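Local coordinates for protein transcriptional regulator, AraC family (Pseudomonas putida, PDB 3GRA) that probably acts as a sequence-specific DNA-binding transcription factor of the AraC family, with this chain comprising its DJ-1/PfpI-like domain, at residues L13-M18 with R50-L55; V76-L81 with G105-G110; P5-F10 with Q40-S45. All blocks are in the same frame, centred on the assembly; numbering follows the deposited sequence.

Contact 1: residues L13-M18 with R50-L55; sequences LEHFSM and RVLSDL
With chi1 at 70°, F16 holds its ring between its own backbone N and carbonyl carbon and lays one face against S53; D54, with chi1 at 65°, takes the same kind of turn and brings its carboxylate up to the backbone of M18. S53 CB lies 3.6 Å from the centroid of the F16 ring, a CH-pi contact displaced toward the rim, while V51 CG1 reaches F16 CD2 obliquely at 3.8 Å. D54 works in two directions. Its backbone N donates to F16 O, and its OD1 accepts from M18 N at 2.8 Å, the donor coming from above the carboxylate plane (44° out of it). Since S17 occupies the N-cap position and M18 begins the helix, the aspartate serves a backbone N-H of the first turn, and its negative charge would probably be eased by the helix end. Before this, L13 to F16 form a type II beta turn that presents H15 N to L52 O at 2.8 Å. The H15 ring crosses L52 obliquely, with L52 CD2 at its edge, 3.6 Å from H15 CE1; a water bridges H15 ND1 and S53 O, donating to the latter. Selenomethionine M18 crosses L55 at about a right angle, CG to CD1 3.7 Å. S53 OG closes an ST turn by accepting from L55 N and is also hydrogen-bonded to L57 O, while CB of the same serine packs on F16. Beyond the two segments, strand 50-52 pairs antiparallel with strand 58-60, from which L59 touches both F16 and M18. M18, at the start of helix 18-34, and L55 meet T22 of the second subunit.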
ATOM      1  N   LEU A  13       5.545  -9.415  -5.564  1.00 24.43           N
ATOM      2  CA  LEU A  13       6.906  -9.587  -6.040  1.00 27.13           C
ATOM      3  C   LEU A  13       7.788  -8.544  -5.357  1.00 29.96           C
ATOM      4  O   LEU A  13       7.291  -7.533  -4.842  1.00 29.66           O
ATOM      5  CB  LEU A  13       6.967  -9.397  -7.561  1.00 24.99           C
ATOM      6  CG  LEU A  13       6.085 -10.302  -8.436  1.00 24.70           C
ATOM      7  CD1 LEU A  13       6.352 -10.010  -9.906  1.00 19.92           C
ATOM      8  CD2 LEU A  13       6.379 -11.756  -8.122  1.00 23.07           C
ATOM      9  N   GLU A  14       9.095  -8.784  -5.346  1.00 31.64           N
ATOM     10  CA  GLU A  14       9.995  -7.848  -4.697  1.00 32.73           C
ATOM     11  C   GLU A  14       9.848  -6.463  -5.325  1.00 30.43           C
ATOM     12  O   GLU A  14       9.768  -6.333  -6.547  1.00 28.32           O
ATOM     13  CB  GLU A  14      11.443  -8.324  -4.802  1.00 37.97           C
ATOM     14  CG  GLU A  14      12.281  -7.945  -3.581  1.00 46.36           C
ATOM     15  CD  GLU A  14      13.770  -7.891  -3.875  1.00 51.96           C
ATOM     16  OE1 GLU A  14      14.153  -7.162  -4.811  1.00 53.40           O
ATOM     17  OE2 GLU A  14      14.558  -8.564  -3.170  1.00 51.61           O
ATOM     18  N   HIS A  15       9.788  -5.441  -4.473  1.00 28.48           N
ATOM     19  CA  HIS A  15       9.660  -4.042  -4.894  1.00 28.72           C
ATOM     20  C   HIS A  15       8.307  -3.726  -5.533  1.00 26.52           C
ATOM     21  O   HIS A  15       8.197  -2.833  -6.372  1.00 27.33           O
ATOM     22  CB  HIS A  15      10.799  -3.669  -5.858  1.00 29.12           C
ATOM     23  CG  HIS A  15      12.162  -4.028  -5.347  1.00 32.66           C
ATOM     24  ND1 HIS A  15      12.545  -3.811  -4.042  1.00 34.56           N
ATOM     25  CD2 HIS A  15      13.232  -4.581  -5.965  1.00 33.41           C
ATOM     26  CE1 HIS A  15      13.791  -4.217  -3.875  1.00 33.81           C
ATOM     27  NE2 HIS A  15      14.231  -4.686  -5.028  1.00 35.46           N
ATOM     28  N   PHE A  16       7.280  -4.461  -5.120  1.00 25.62           N
ATOM     29  CA  PHE A  16       5.930  -4.271  -5.641  1.00 23.87           C
ATOM     30  C   PHE A  16       5.397  -2.889  -5.261  1.00 23.21           C
ATOM     31  O   PHE A  16       5.677  -2.375  -4.171  1.00 21.75           O
ATOM     32  CB  PHE A  16       5.002  -5.346  -5.067  1.00 22.26           C
ATOM     33  CG  PHE A  16       4.708  -5.181  -3.587  1.00 22.27           C
ATOM     34  CD1 PHE A  16       3.608  -4.439  -3.162  1.00 19.09           C
ATOM     35  CD2 PHE A  16       5.516  -5.791  -2.628  1.00 20.81           C
ATOM     36  CE1 PHE A  16       3.310  -4.312  -1.805  1.00 20.82           C
ATOM     37  CE2 PHE A  16       5.231  -5.673  -1.267  1.00 20.71           C
ATOM     38  CZ  PHE A  16       4.122  -4.932  -0.848  1.00 23.79           C
ATOM     39  N   SER A  17       4.644  -2.282  -6.170  1.00 21.50           N
ATOM     40  CA  SER A  17       4.045  -0.981  -5.903  1.00 21.18           C
ATOM     41  C   SER A  17       3.127  -1.128  -4.679  1.00 21.44           C
ATOM     42  O   SER A  17       2.104  -1.811  -4.736  1.00 21.29           O
ATOM     43  CB  SER A  17       3.241  -0.541  -7.119  1.00 17.59           C
ATOM     44  OG  SER A  17       2.437   0.569  -6.791  1.00 19.49           O
HETATM   45  N   MSE A  18       3.487  -0.510  -3.564  1.00 21.27           N
HETATM   46  CA  MSE A  18       2.660  -0.652  -2.364  1.00 22.94           C
HETATM   47  C   MSE A  18       1.309   0.045  -2.483  1.00 23.01           C
HETATM   48  O   MSE A  18       0.297  -0.440  -1.965  1.00 22.86           O
HETATM   49  CB  MSE A  18       3.389  -0.106  -1.125  1.00 22.60           C
HETATM   50  CG  MSE A  18       2.539  -0.142   0.139  1.00 22.99           C
HETATM   51 SE   MSE A  18       2.346  -1.782   0.850  1.00 23.01          SE
HETATM   52  CE  MSE A  18       3.687  -1.677   2.029  1.00 30.54           C
ATOM     53  N   ARG A  50       7.757 -12.973   3.879  1.00 39.43           N
ATOM     54  CA  ARG A  50       7.923 -11.523   3.889  1.00 38.99           C
ATOM     55  C   ARG A  50       8.317 -11.009   2.511  1.00 36.34           C
ATOM     56  O   ARG A  50       9.145 -11.603   1.829  1.00 35.47           O
ATOM     57  CB  ARG A  50       8.994 -11.100   4.904  1.00 43.21           C
ATOM     58  CG  ARG A  50       8.661 -11.399   6.358  1.00 49.16           C
ATOM     59  CD  ARG A  50       9.621 -10.670   7.288  1.00 55.14           C
ATOM     60  NE  ARG A  50      11.014 -11.018   7.013  1.00 60.88           N
ATOM     61  CZ  ARG A  50      12.064 -10.409   7.560  1.00 62.55           C
ATOM     62  NH1 ARG A  50      11.890  -9.409   8.419  1.00 62.47           N
ATOM     63  NH2 ARG A  50      13.293 -10.804   7.253  1.00 63.34           N
ATOM     64  N   VAL A  51       7.717  -9.899   2.101  1.00 33.37           N
ATOM     65  CA  VAL A  51       8.021  -9.313   0.808  1.00 29.21           C
ATOM     66  C   VAL A  51       8.298  -7.827   0.974  1.00 28.37           C
ATOM     67  O   VAL A  51       7.580  -7.123   1.678  1.00 26.29           O
ATOM     68  CB  VAL A  51       6.849  -9.488  -0.172  1.00 30.51           C
ATOM     69  CG1 VAL A  51       7.253  -8.995  -1.548  1.00 28.88           C
ATOM     70  CG2 VAL A  51       6.431 -10.953  -0.226  1.00 28.77           C
ATOM     71  N   LEU A  52       9.354  -7.358   0.329  1.00 27.66           N
ATOM     72  CA  LEU A  52       9.728  -5.961   0.399  1.00 28.16           C
ATOM     73  C   LEU A  52       8.977  -5.175  -0.665  1.00 27.79           C
ATOM     74  O   LEU A  52       8.898  -5.600  -1.821  1.00 27.13           O
ATOM     75  CB  LEU A  52      11.230  -5.814   0.167  1.00 26.89           C
ATOM     76  CG  LEU A  52      11.724  -4.366   0.200  1.00 30.27           C
ATOM     77  CD1 LEU A  52      11.630  -3.819   1.626  1.00 30.31           C
ATOM     78  CD2 LEU A  52      13.163  -4.316  -0.311  1.00 29.46           C
ATOM     79  N   SER A  53       8.435  -4.029  -0.273  1.00 27.35           N
ATOM     80  CA  SER A  53       7.700  -3.165  -1.192  1.00 26.81           C
ATOM     81  C   SER A  53       8.606  -2.013  -1.640  1.00 27.87           C
ATOM     82  O   SER A  53       9.720  -1.846  -1.126  1.00 28.19           O
ATOM     83  CB  SER A  53       6.479  -2.576  -0.505  1.00 25.44           C
ATOM     84  OG  SER A  53       6.896  -1.642   0.464  1.00 23.43           O
ATOM     85  N   ASP A  54       8.097  -1.214  -2.574  1.00 25.54           N
ATOM     86  CA  ASP A  54       8.828  -0.097  -3.137  1.00 25.51           C
ATOM     87  C   ASP A  54       8.997   1.037  -2.144  1.00 24.59           C
ATOM     88  O   ASP A  54       9.645   2.037  -2.431  1.00 26.74           O
ATOM     89  CB  ASP A  54       8.124   0.396  -4.407  1.00 25.66           C
ATOM     90  CG  ASP A  54       6.735   0.981  -4.135  1.00 28.39           C
ATOM     91  OD1 ASP A  54       6.050   0.537  -3.187  1.00 29.21           O
ATOM     92  OD2 ASP A  54       6.319   1.872  -4.897  1.00 32.42           O
ATOM     93  N   LEU A  55       8.405   0.868  -0.977  1.00 24.29           N
ATOM     94  CA  LEU A  55       8.482   1.861   0.076  1.00 26.26           C
ATOM     95  C   LEU A  55       9.491   1.455   1.161  1.00 28.53           C
ATOM     96  O   LEU A  55       9.611   2.125   2.171  1.00 29.40           O
ATOM     97  CB  LEU A  55       7.101   2.046   0.714  1.00 23.77           C
ATOM     98  CG  LEU A  55       5.940   2.661  -0.082  1.00 23.94           C
ATOM     99  CD1 LEU A  55       4.705   2.771   0.832  1.00 24.08           C
ATOM    100  CD2 LEU A  55       6.323   4.038  -0.598  1.00 18.83           C
TER
HETATM  101  O   HOH W   1      12.077  -1.963  -2.395  1.00 34.81           O

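Contact 2: residues V76-L81 with G105-G110; sequences VVCGGL and GGLWNG
V76 lies against G105 and the L107 side chain, its CG1 4.0 Å from L107 CG, on the sheet face that C78 shares. The next residue, V77, turns its side chain to the other face, toward F113 and L114 of helix 110-117, while its backbone makes a parallel pairing: V77 N donates to G105 O at 2.7 Å, almost straight, and V77 O accepts from L107 N. That same carbonyl closely faces G110 CA, where a beta carbon on G110 would collide with it. C78 puts SG 3.7 Å from L107 CD1. G79 N then donates to L107 O, which is gripped a second time by G110 N from the opposite face of its plane. These strands bracket helix 90-100 in a beta-alpha-beta crossover of the DJ-1/PfpI fold, and the turn into helix 110-117 is probably the counterpart of the family's nucleophile elbow. W108 has the strained backbone expected there (phi 68°, psi -87°), but is apparently a tryptophan where many DJ-1/PfpI relatives carry the cysteine. A beta carbon on G79 would run into N109 OD1, an oxygen buried with no partner in the model. G80 CA lies over the five-membered ring of W108, 3.7 Å from its centroid, in a CH-pi contact; W108 reaches it with CG anti to the backbone N (chi1 -163°). G80 O accepts from N109 ND2 at 2.7 Å, the donor well above the carbonyl plane, and ND2 also serves Q131 OE1. With an alanine in place of W108, G80 would probably lose its aromatic cover and the H128 ring its stacking partner. L81 sets its backbone N over the indole, near NE1 but donor to donor, and brings CB within 4.0 Å of W108 CZ2.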
ATOM      1  N   VAL A  76      -3.743 -12.408  -8.761  1.00 21.95           N
ATOM      2  CA  VAL A  76      -3.174 -11.169  -9.262  1.00 20.63           C
ATOM      3  C   VAL A  76      -1.664 -11.044  -9.013  1.00 21.93           C
ATOM      4  O   VAL A  76      -1.184 -11.237  -7.890  1.00 21.39           O
ATOM      5  CB  VAL A  76      -3.867  -9.961  -8.606  1.00 20.15           C
ATOM      6  CG1 VAL A  76      -3.481  -8.678  -9.328  1.00 17.28           C
ATOM      7  CG2 VAL A  76      -5.388 -10.157  -8.625  1.00 21.06           C
ATOM      8  N   VAL A  77      -0.920 -10.718 -10.068  1.00 22.41           N
ATOM      9  CA  VAL A  77       0.515 -10.546  -9.948  1.00 21.07           C
ATOM     10  C   VAL A  77       0.786  -9.062  -9.724  1.00 23.45           C
ATOM     11  O   VAL A  77       0.458  -8.204 -10.573  1.00 22.33           O
ATOM     12  CB  VAL A  77       1.282 -11.009 -11.211  1.00 21.76           C
ATOM     13  CG1 VAL A  77       2.792 -10.830 -10.977  1.00 21.61           C
ATOM     14  CG2 VAL A  77       0.967 -12.467 -11.520  1.00 21.52           C
ATOM     15  N   CYS A  78       1.366  -8.763  -8.569  1.00 22.16           N
ATOM     16  CA  CYS A  78       1.675  -7.391  -8.216  1.00 23.69           C
ATOM     17  C   CYS A  78       3.157  -7.092  -8.390  1.00 23.73           C
ATOM     18  O   CYS A  78       4.023  -7.700  -7.745  1.00 23.20           O
ATOM     19  CB  CYS A  78       1.251  -7.107  -6.776  1.00 22.97           C
ATOM     20  SG  CYS A  78      -0.486  -7.484  -6.462  1.00 31.42           S
ATOM     21  N   GLY A  79       3.427  -6.149  -9.281  1.00 24.28           N
ATOM     22  CA  GLY A  79       4.785  -5.742  -9.557  1.00 24.98           C
ATOM     23  C   GLY A  79       5.005  -4.299  -9.182  1.00 25.37           C
ATOM     24  O   GLY A  79       4.208  -3.695  -8.460  1.00 25.43           O
ATOM     25  N   GLY A  80       6.099  -3.740  -9.679  1.00 26.05           N
ATOM     26  CA  GLY A  80       6.436  -2.363  -9.380  1.00 24.14           C
ATOM     27  C   GLY A  80       7.544  -1.921 -10.304  1.00 26.20           C
ATOM     28  O   GLY A  80       8.075  -2.728 -11.065  1.00 25.43           O
ATOM     29  N   LEU A  81       7.892  -0.645 -10.227  1.00 28.49           N
ATOM     30  CA  LEU A  81       8.933  -0.052 -11.057  1.00 32.47           C
ATOM     31  C   LEU A  81      10.257  -0.800 -10.995  1.00 34.52           C
ATOM     32  O   LEU A  81      10.844  -1.130 -12.032  1.00 35.05           O
ATOM     33  CB  LEU A  81       9.169   1.403 -10.637  1.00 32.33           C
ATOM     34  CG  LEU A  81      10.326   2.080 -11.371  1.00 36.51           C
ATOM     35  CD1 LEU A  81      10.001   2.147 -12.857  1.00 34.38           C
ATOM     36  CD2 LEU A  81      10.564   3.476 -10.802  1.00 37.14           C
ATOM     37  N   GLY A 105      -4.691 -11.620 -13.075  1.00 28.41           N
ATOM     38  CA  GLY A 105      -4.468 -10.184 -13.089  1.00 28.23           C
ATOM     39  C   GLY A 105      -3.057  -9.686 -12.835  1.00 28.77           C
ATOM     40  O   GLY A 105      -2.155 -10.469 -12.504  1.00 28.21           O
ATOM     41  N   GLY A 106      -2.878  -8.372 -12.985  1.00 27.23           N
ATOM     42  CA  GLY A 106      -1.578  -7.745 -12.781  1.00 25.65           C
ATOM     43  C   GLY A 106      -1.654  -6.252 -12.503  1.00 25.03           C
ATOM     44  O   GLY A 106      -2.391  -5.524 -13.179  1.00 24.15           O
ATOM     45  N   LEU A 107      -0.887  -5.792 -11.514  1.00 22.98           N
ATOM     46  CA  LEU A 107      -0.852  -4.372 -11.142  1.00 22.89           C
ATOM     47  C   LEU A 107       0.527  -3.810 -11.469  1.00 23.24           C
ATOM     48  O   LEU A 107       1.535  -4.507 -11.312  1.00 25.61           O
ATOM     49  CB  LEU A 107      -1.156  -4.190  -9.641  1.00 19.33           C
ATOM     50  CG  LEU A 107      -2.436  -4.871  -9.104  1.00 21.05           C
ATOM     51  CD1 LEU A 107      -2.550  -4.615  -7.598  1.00 19.81           C
ATOM     52  CD2 LEU A 107      -3.699  -4.346  -9.841  1.00 16.41           C
ATOM     53  N   TRP A 108       0.557  -2.555 -11.913  1.00 23.87           N
ATOM     54  CA  TRP A 108       1.780  -1.859 -12.313  1.00 23.31           C
ATOM     55  C   TRP A 108       2.333  -2.512 -13.588  1.00 22.45           C
ATOM     56  O   TRP A 108       2.012  -2.060 -14.681  1.00 22.86           O
ATOM     57  CB  TRP A 108       2.820  -1.869 -11.192  1.00 25.58           C
ATOM     58  CG  TRP A 108       3.901  -0.838 -11.421  1.00 26.83           C
ATOM     59  CD1 TRP A 108       5.025  -0.979 -12.190  1.00 27.41           C
ATOM     60  CD2 TRP A 108       3.887   0.522 -10.978  1.00 28.56           C
ATOM     61  NE1 TRP A 108       5.711   0.216 -12.259  1.00 29.15           N
ATOM     62  CE2 TRP A 108       5.036   1.153 -11.521  1.00 31.02           C
ATOM     63  CE3 TRP A 108       3.016   1.276 -10.171  1.00 30.72           C
ATOM     64  CZ2 TRP A 108       5.329   2.505 -11.289  1.00 30.08           C
ATOM     65  CZ3 TRP A 108       3.313   2.630  -9.938  1.00 31.09           C
ATOM     66  CH2 TRP A 108       4.462   3.223 -10.497  1.00 32.14           C
ATOM     67  N   ASN A 109       3.143  -3.560 -13.459  1.00 20.30           N
ATOM     68  CA  ASN A 109       3.650  -4.271 -14.643  1.00 21.19           C
ATOM     69  C   ASN A 109       3.411  -5.769 -14.572  1.00 20.33           C
ATOM     70  O   ASN A 109       3.983  -6.534 -15.343  1.00 20.88           O
ATOM     71  CB  ASN A 109       5.142  -4.014 -14.881  1.00 22.22           C
ATOM     72  CG  ASN A 109       5.980  -4.283 -13.663  1.00 23.65           C
ATOM     73  OD1 ASN A 109       5.794  -5.287 -12.970  1.00 24.92           O
ATOM     74  ND2 ASN A 109       6.923  -3.386 -13.395  1.00 23.04           N
ATOM     75  N   GLY A 110       2.538  -6.195 -13.663  1.00 19.97           N
ATOM     76  CA  GLY A 110       2.253  -7.619 -13.553  1.00 16.93           C
ATOM     77  C   GLY A 110       1.794  -8.219 -14.875  1.00 18.88           C
ATOM     78  O   GLY A 110       1.952  -9.411 -15.119  1.00 21.09           O
TER

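Contact 3: residues P5-F10 with Q40-S45; sequences PYRVDF and QFTPLS. With EDO (1,2-ethanediol), chain C.
F10 and T42, like R7 and Q40 further back, belong to neighbouring parallel strands, 6-12 and 39-45, joined through helix 18-34 as a beta-alpha-beta unit of the DJ-1/PfpI sheet. The tight, buried part centres on D9, F10 and L44. F10 N donates to T42 O, and F10 O takes L44 N at 2.8 Å; the two bonds straddle P43, whose backbone N has no hydrogen to give. On one face D9 runs alongside T42 while L44 CD1 crosses to within 3.5 Å of D9 OD2, laying a methyl against a buried carboxylate whose charge is probably offset by R7. On the other face F41 CB nears both V8 CG1, at 3.9 Å, and the edge of the F10 ring, but the F41 ring leads away to M25 and V29 of helix 18-34. R7 is the bridge between the two regions: a bend at chi3 (56°) brings its guanidinium across to Q40 and T42 on the neighbouring strand, where NH2 makes a salt bridge with D9 OD1 (2.8 Å) and donates to T42 OG1 (3.3 Å) almost in its own plane. Q40 O sits over the rim of one face of that group while also accepting from V8 N. Toward the N terminus the packing gives way to the exposed P5, which lies side by side with the extended Q40, the amide standing at 82° to the R7 guanidinium. P43 packs on L57 of the second subunit. At the far end, S45 OG shares a hydrogen bond with O2 of a bound 1,2-ethanediol, probably from the crystallisation liquor, 3.1 Å away.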
ATOM      1  N   PRO A   5     -18.572 -16.019  -1.722  1.00 42.40           N
ATOM      2  CA  PRO A   5     -17.352 -15.227  -1.441  1.00 41.43           C
ATOM      3  C   PRO A   5     -16.351 -15.300  -2.592  1.00 38.31           C
ATOM      4  O   PRO A   5     -15.805 -16.358  -2.878  1.00 39.38           O
ATOM      5  CB  PRO A   5     -16.749 -15.791  -0.159  1.00 43.16           C
ATOM      6  CG  PRO A   5     -17.222 -17.244  -0.236  1.00 43.11           C
ATOM      7  CD  PRO A   5     -18.665 -17.143  -0.775  1.00 44.46           C
ATOM      8  N   TYR A   6     -16.126 -14.180  -3.266  1.00 36.51           N
ATOM      9  CA  TYR A   6     -15.175 -14.163  -4.378  1.00 35.70           C
ATOM     10  C   TYR A   6     -13.765 -14.194  -3.761  1.00 33.89           C
ATOM     11  O   TYR A   6     -13.414 -13.328  -2.959  1.00 34.55           O
ATOM     12  CB  TYR A   6     -15.385 -12.895  -5.218  1.00 33.02           C
ATOM     13  CG  TYR A   6     -14.672 -12.918  -6.551  1.00 31.51           C
ATOM     14  CD1 TYR A   6     -15.150 -13.686  -7.611  1.00 32.13           C
ATOM     15  CD2 TYR A   6     -13.496 -12.198  -6.740  1.00 32.04           C
ATOM     16  CE1 TYR A   6     -14.464 -13.733  -8.833  1.00 31.07           C
ATOM     17  CE2 TYR A   6     -12.805 -12.236  -7.939  1.00 31.29           C
ATOM     18  CZ  TYR A   6     -13.287 -13.000  -8.985  1.00 31.65           C
ATOM     19  OH  TYR A   6     -12.581 -13.007 -10.166  1.00 28.42           O
ATOM     20  N   ARG A   7     -12.979 -15.205  -4.111  1.00 34.30           N
ATOM     21  CA  ARG A   7     -11.623 -15.359  -3.575  1.00 35.45           C
ATOM     22  C   ARG A   7     -10.533 -14.810  -4.480  1.00 31.88           C
ATOM     23  O   ARG A   7     -10.362 -15.275  -5.601  1.00 29.33           O
ATOM     24  CB  ARG A   7     -11.305 -16.837  -3.300  1.00 39.52           C
ATOM     25  CG  ARG A   7     -11.749 -17.358  -1.935  1.00 47.78           C
ATOM     26  CD  ARG A   7     -10.819 -18.480  -1.472  1.00 54.88           C
ATOM     27  NE  ARG A   7      -9.421 -18.032  -1.443  1.00 59.07           N
ATOM     28  CZ  ARG A   7      -8.902 -17.245  -0.502  1.00 61.07           C
ATOM     29  NH1 ARG A   7      -9.657 -16.819   0.502  1.00 62.16           N
ATOM     30  NH2 ARG A   7      -7.634 -16.865  -0.572  1.00 61.44           N
ATOM     31  N   VAL A   8      -9.788 -13.829  -3.987  1.00 31.33           N
ATOM     32  CA  VAL A   8      -8.701 -13.252  -4.768  1.00 31.10           C
ATOM     33  C   VAL A   8      -7.390 -13.147  -3.986  1.00 30.43           C
ATOM     34  O   VAL A   8      -7.335 -12.558  -2.914  1.00 30.18           O
ATOM     35  CB  VAL A   8      -9.083 -11.859  -5.303  1.00 32.09           C
ATOM     36  CG1 VAL A   8      -9.532 -10.980  -4.154  1.00 34.89           C
ATOM     37  CG2 VAL A   8      -7.889 -11.220  -6.034  1.00 31.47           C
ATOM     38  N   ASP A   9      -6.334 -13.730  -4.542  1.00 29.50           N
ATOM     39  CA  ASP A   9      -5.008 -13.696  -3.925  1.00 28.37           C
ATOM     40  C   ASP A   9      -4.052 -12.814  -4.734  1.00 27.03           C
ATOM     41  O   ASP A   9      -4.142 -12.732  -5.958  1.00 24.14           O
ATOM     42  CB  ASP A   9      -4.427 -15.101  -3.804  1.00 29.77           C
ATOM     43  CG  ASP A   9      -4.901 -15.831  -2.556  1.00 32.27           C
ATOM     44  OD1 ASP A   9      -5.659 -15.232  -1.756  1.00 34.25           O
ATOM     45  OD2 ASP A   9      -4.503 -17.003  -2.379  1.00 34.17           O
ATOM     46  N   PHE A  10      -3.120 -12.180  -4.031  1.00 24.83           N
ATOM     47  CA  PHE A  10      -2.165 -11.282  -4.649  1.00 23.76           C
ATOM     48  C   PHE A  10      -0.733 -11.755  -4.475  1.00 24.90           C
ATOM     49  O   PHE A  10      -0.241 -11.851  -3.352  1.00 27.15           O
ATOM     50  CB  PHE A  10      -2.291  -9.888  -4.024  1.00 22.25           C
ATOM     51  CG  PHE A  10      -3.648  -9.257  -4.190  1.00 23.20           C
ATOM     52  CD1 PHE A  10      -3.905  -8.403  -5.253  1.00 22.23           C
ATOM     53  CD2 PHE A  10      -4.660  -9.491  -3.254  1.00 24.40           C
ATOM     54  CE1 PHE A  10      -5.152  -7.781  -5.387  1.00 22.41           C
ATOM     55  CE2 PHE A  10      -5.909  -8.879  -3.375  1.00 22.26           C
ATOM     56  CZ  PHE A  10      -6.155  -8.022  -4.442  1.00 22.26           C
ATOM     57  N   GLN A  40     -12.661 -12.686  -0.182  1.00 36.73           N
ATOM     58  CA  GLN A  40     -11.680 -13.320   0.699  1.00 37.02           C
ATOM     59  C   GLN A  40     -10.360 -13.158  -0.066  1.00 35.83           C
ATOM     60  O   GLN A  40     -10.262 -13.537  -1.236  1.00 35.35           O
ATOM     61  CB  GLN A  40     -11.961 -14.813   0.893  1.00 37.69           C
ATOM     62  CG  GLN A  40     -13.344 -15.134   1.403  1.00 43.02           C
ATOM     63  CD  GLN A  40     -13.528 -16.619   1.656  1.00 45.10           C
ATOM     64  OE1 GLN A  40     -13.107 -17.139   2.691  1.00 46.02           O
ATOM     65  NE2 GLN A  40     -14.150 -17.312   0.704  1.00 43.90           N
ATOM     66  N   PHE A  41      -9.346 -12.607   0.589  1.00 35.19           N
ATOM     67  CA  PHE A  41      -8.062 -12.375  -0.069  1.00 34.71           C
ATOM     68  C   PHE A  41      -6.851 -12.682   0.819  1.00 33.70           C
ATOM     69  O   PHE A  41      -6.955 -12.685   2.046  1.00 30.39           O
ATOM     70  CB  PHE A  41      -8.029 -10.923  -0.554  1.00 34.89           C
ATOM     71  CG  PHE A  41      -8.851  -9.997   0.291  1.00 36.98           C
ATOM     72  CD1 PHE A  41      -8.341  -9.464   1.462  1.00 39.64           C
ATOM     73  CD2 PHE A  41     -10.178  -9.729  -0.044  1.00 40.05           C
ATOM     74  CE1 PHE A  41      -9.139  -8.671   2.302  1.00 41.54           C
ATOM     75  CE2 PHE A  41     -10.986  -8.943   0.785  1.00 40.31           C
ATOM     76  CZ  PHE A  41     -10.463  -8.416   1.959  1.00 41.61           C
ATOM     77  N   THR A  42      -5.707 -12.937   0.182  1.00 32.09           N
ATOM     78  CA  THR A  42      -4.479 -13.264   0.899  1.00 32.58           C
ATOM     79  C   THR A  42      -3.209 -12.808   0.178  1.00 30.38           C
ATOM     80  O   THR A  42      -3.044 -13.030  -1.020  1.00 25.34           O
ATOM     81  CB  THR A  42      -4.329 -14.780   1.095  1.00 34.57           C
ATOM     82  OG1 THR A  42      -5.580 -15.340   1.500  1.00 40.11           O
ATOM     83  CG2 THR A  42      -3.293 -15.071   2.164  1.00 35.14           C
ATOM     84  N   PRO A  43      -2.305 -12.138   0.901  1.00 28.47           N
ATOM     85  CA  PRO A  43      -1.073 -11.707   0.245  1.00 27.08           C
ATOM     86  C   PRO A  43      -0.204 -12.972   0.141  1.00 26.15           C
ATOM     87  O   PRO A  43      -0.111 -13.747   1.102  1.00 21.16           O
ATOM     88  CB  PRO A  43      -0.508 -10.667   1.213  1.00 28.26           C
ATOM     89  CG  PRO A  43      -1.001 -11.142   2.561  1.00 27.92           C
ATOM     90  CD  PRO A  43      -2.402 -11.630   2.280  1.00 29.33           C
ATOM     91  N   LEU A  44       0.388 -13.190  -1.029  1.00 24.24           N
ATOM     92  CA  LEU A  44       1.215 -14.364  -1.263  1.00 25.66           C
ATOM     93  C   LEU A  44       2.646 -14.028  -1.706  1.00 24.36           C
ATOM     94  O   LEU A  44       2.886 -13.032  -2.383  1.00 23.28           O
ATOM     95  CB  LEU A  44       0.567 -15.266  -2.327  1.00 25.51           C
ATOM     96  CG  LEU A  44      -0.826 -15.889  -2.133  1.00 26.90           C
ATOM     97  CD1 LEU A  44      -1.140 -16.717  -3.386  1.00 26.02           C
ATOM     98  CD2 LEU A  44      -0.885 -16.772  -0.894  1.00 24.55           C
ATOM     99  N   SER A  45       3.590 -14.876  -1.311  1.00 27.93           N
ATOM    100  CA  SER A  45       4.999 -14.713  -1.662  1.00 28.32           C
ATOM    101  C   SER A  45       5.500 -15.983  -2.315  1.00 30.06           C
ATOM    102  O   SER A  45       5.171 -17.083  -1.875  1.00 29.73           O
ATOM    103  CB  SER A  45       5.846 -14.450  -0.419  1.00 29.11           C
ATOM    104  OG  SER A  45       7.225 -14.671  -0.703  1.00 31.31           O
TER
HETATM  105  C1  EDO C   1       8.378 -12.752  -4.801  1.00 22.08           C
HETATM  106  O1  EDO C   1       7.090 -13.090  -4.295  1.00 22.39           O
HETATM  107  C2  EDO C   1       9.343 -12.411  -3.634  1.00 22.60           C
HETATM  108  O2  EDO C   1       8.674 -12.543  -2.355  1.00 23.11           O

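From the N terminus, contact 3 opens first, on strand 6-12, and contact 1 opens directly after it in the loop leading to helix 18-34. Contact 3 closes once that helix has returned the chain to strand 39-45, and contact 1 closes a few residues later at strand 50-52, so the two cross. Contact 2 neither nests nor crosses: it follows in series, closing around helix 90-100. Strands 6-12 and 74-78 are neighbours, a probable hydrogen bond from V76 N to D9 O joining contacts 2 and 3 within one sheet, while a probable hydrogen bond between S17 N and G79 O ties contact 1 to the loop of contact 2 beyond the strand ends.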